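Uncharacterized protein (Psychrobacter arcticus, PDB 2PN2) is a predicted OsmC-family protein that probably takes part in osmotic stress and detoxification responses, its exact activity being unknown. Local coordinates at residues 71-76 and 144-149. Numbering follows the deposited sequence.
Sequences SCMLTI and IFQKVI
Met73, modelled as selenomethionine, reaches from helix 61-83 to Val148 and Gln146 on strand 145-150. This is helix-on-sheet packing within the OsmC-like fold. The closest CA atoms, those of Met73 and Val148, are 9.7 Å apart, a usual spacing for a helix packed on a sheet. Side chains from both sides fill the space, the longer one from Met73.

The apolar part of the contact is Met73 against Val148. The two side chains meet tip to tip. SE of Met73 lies 3.6 Å from CG2 of Val148, and CE of Met73 is 3.7 Å from the same methyl. The selenomethionine chain runs fully extended beyond CG (chi2 -176°, chi3 179°), which carries its end toward the strand. In Val148 it is CG2, the branch beside the backbone N, that takes the contact. Ala131 of helix 121-132 touches Met73, while Tyr128 and Leu132 of that helix and Ile113 of strand 105-114 touch Val148. Both residues are therefore buried in an interface of two helices and a sheet.

The polar neighbour is Gln146, two residues before Val148 and pointing to the same side of the strand. Its chain crosses that of Met73 at a slant. CE of Met73 lies 3.7 Å from OE1 of Gln146, a methyl-to-amide-oxygen contact and not a hydrogen bond. Its amide NE2 is hydrogen-bonded to the carbonyl O of Ala137, which ties the amide to the loop before the strand. No hydrogen bond joins the two segments.

On the helix, Ser71 OG and Thr33 OG1 of the second subunit share a hydrogen bond, so this side of the helix faces the dimer partner. Ser71 O accepts two bonds from Thr75. Thr75 N donates to Ser71 O at 3.0 Å. Thr75 OG1 donates to the same Ser71 O at 2.7 Å, from the opposite face of the carbonyl plane.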
loop_
_atom_site.group_PDB
_atom_site.type_symbol
_atom_site.label_atom_id
_atom_site.label_comp_id
_atom_site.label_asym_id
_atom_site.label_seq_id
_atom_site.Cartn_x
_atom_site.Cartn_y
_atom_site.Cartn_z
ATOM N N SER A 71 -0.458 -8.625 2.392
ATOM C CA SER A 71 -0.105 -9.262 1.101
ATOM C C SER A 71 1.358 -9.669 1.038
ATOM O O SER A 71 1.683 -10.766 0.569
ATOM C CB SER A 71 -0.406 -8.345 -0.076
ATOM O OG SER A 71 -1.791 -8.320 -0.281
ATOM N N CYS A 72 2.224 -8.794 1.535
ATOM C CA CYS A 72 3.653 -9.049 1.566
ATOM C C CYS A 72 3.975 -10.256 2.457
ATOM O O CYS A 72 4.758 -11.134 2.064
ATOM C CB CYS A 72 4.396 -7.809 2.049
ATOM S SG CYS A 72 6.143 -7.968 1.909
HETATM N N MSE A 73 3.328 -10.305 3.623
HETATM C CA MSE A 73 3.490 -11.404 4.590
HETATM C C MSE A 73 3.074 -12.762 4.017
HETATM O O MSE A 73 3.825 -13.731 4.146
HETATM C CB MSE A 73 2.702 -11.124 5.864
HETATM C CG MSE A 73 3.336 -10.070 6.701
HETATM SE SE MSE A 73 2.401 -9.784 8.390
HETATM C CE MSE A 73 3.573 -8.417 9.091
ATOM N N LEU A 74 1.893 -12.809 3.381
ATOM C CA LEU A 74 1.414 -14.028 2.735
ATOM C C LEU A 74 2.333 -14.458 1.584
ATOM O O LEU A 74 2.553 -15.651 1.393
ATOM C CB LEU A 74 -0.030 -13.892 2.244
ATOM C CG LEU A 74 -1.168 -13.786 3.269
ATOM C CD1 LEU A 74 -2.486 -13.679 2.530
ATOM C CD2 LEU A 74 -1.195 -14.986 4.216
ATOM N N THR A 75 2.880 -13.485 0.848
ATOM C CA THR A 75 3.759 -13.757 -0.304
ATOM C C THR A 75 5.080 -14.380 0.160
ATOM O O THR A 75 5.503 -15.407 -0.392
ATOM C CB THR A 75 4.000 -12.481 -1.138
ATOM O OG1 THR A 75 2.729 -11.950 -1.559
ATOM C CG2 THR A 75 4.877 -12.767 -2.368
ATOM N N ILE A 76 5.715 -13.777 1.167
ATOM C CA ILE A 76 6.984 -14.305 1.713
ATOM C C ILE A 76 6.755 -15.646 2.436
ATOM O O ILE A 76 7.637 -16.510 2.383
ATOM C CB ILE A 76 7.755 -13.269 2.585
ATOM C CG1 ILE A 76 9.225 -13.674 2.709
ATOM C CG2 ILE A 76 7.094 -13.078 3.942
ATOM C CD1 ILE A 76 10.072 -12.725 3.534
ATOM N N ILE A 144 4.811 1.657 14.248
ATOM C CA ILE A 144 3.583 0.927 13.989
ATOM C C ILE A 144 3.668 -0.450 14.640
ATOM O O ILE A 144 4.651 -1.186 14.439
ATOM C CB ILE A 144 3.271 0.826 12.480
ATOM C CG1 ILE A 144 2.930 2.225 11.954
ATOM C CG2 ILE A 144 2.090 -0.147 12.182
ATOM C CD1 ILE A 144 2.879 2.335 10.442
ATOM N N PHE A 145 2.663 -0.769 15.464
ATOM C CA PHE A 145 2.580 -2.098 16.074
ATOM C C PHE A 145 2.037 -3.047 14.990
ATOM O O PHE A 145 0.895 -2.913 14.561
ATOM C CB PHE A 145 1.733 -2.074 17.364
ATOM C CG PHE A 145 1.522 -3.430 18.010
ATOM C CD1 PHE A 145 2.524 -4.427 18.005
ATOM C CD2 PHE A 145 0.339 -3.683 18.703
ATOM C CE1 PHE A 145 2.310 -5.677 18.617
ATOM C CE2 PHE A 145 0.126 -4.920 19.336
ATOM C CZ PHE A 145 1.110 -5.924 19.281
ATOM N N GLN A 146 2.902 -3.922 14.480
ATOM C CA GLN A 146 2.523 -4.960 13.504
ATOM C C GLN A 146 2.168 -6.194 14.337
ATOM O O GLN A 146 3.050 -6.887 14.824
ATOM C CB GLN A 146 3.667 -5.249 12.542
ATOM C CG GLN A 146 4.115 -4.019 11.763
ATOM C CD GLN A 146 5.243 -4.305 10.809
ATOM O OE1 GLN A 146 5.274 -5.349 10.149
ATOM N NE2 GLN A 146 6.170 -3.362 10.706
ATOM N N LYS A 147 0.874 -6.408 14.569
ATOM C CA LYS A 147 0.375 -7.514 15.397
ATOM C C LYS A 147 -0.109 -8.659 14.527
ATOM O O LYS A 147 -1.167 -8.565 13.916
ATOM C CB LYS A 147 -0.761 -7.017 16.282
ATOM C CG LYS A 147 -1.289 -8.019 17.299
ATOM C CD LYS A 147 -2.402 -7.389 18.087
ATOM C CE LYS A 147 -2.983 -8.347 19.120
ATOM N NZ LYS A 147 -4.058 -7.698 19.931
ATOM N N VAL A 148 0.657 -9.742 14.501
ATOM C CA VAL A 148 0.335 -10.922 13.721
ATOM C C VAL A 148 -0.094 -12.070 14.647
ATOM O O VAL A 148 0.602 -12.385 15.607
ATOM C CB VAL A 148 1.520 -11.347 12.840
ATOM C CG1 VAL A 148 1.126 -12.519 11.948
ATOM C CG2 VAL A 148 2.012 -10.167 11.987
ATOM N N ILE A 149 -1.267 -12.642 14.376
ATOM C CA ILE A 149 -1.771 -13.825 15.097
ATOM C C ILE A 149 -2.094 -14.901 14.041
ATOM O O ILE A 149 -2.600 -14.568 12.958
ATOM C CB ILE A 149 -2.969 -13.500 16.045
ATOM C CG1 ILE A 149 -4.203 -12.980 15.293
ATOM C CG2 ILE A 149 -2.543 -12.464 17.107
ATOM C CD1 ILE A 149 -5.363 -12.471 16.215
#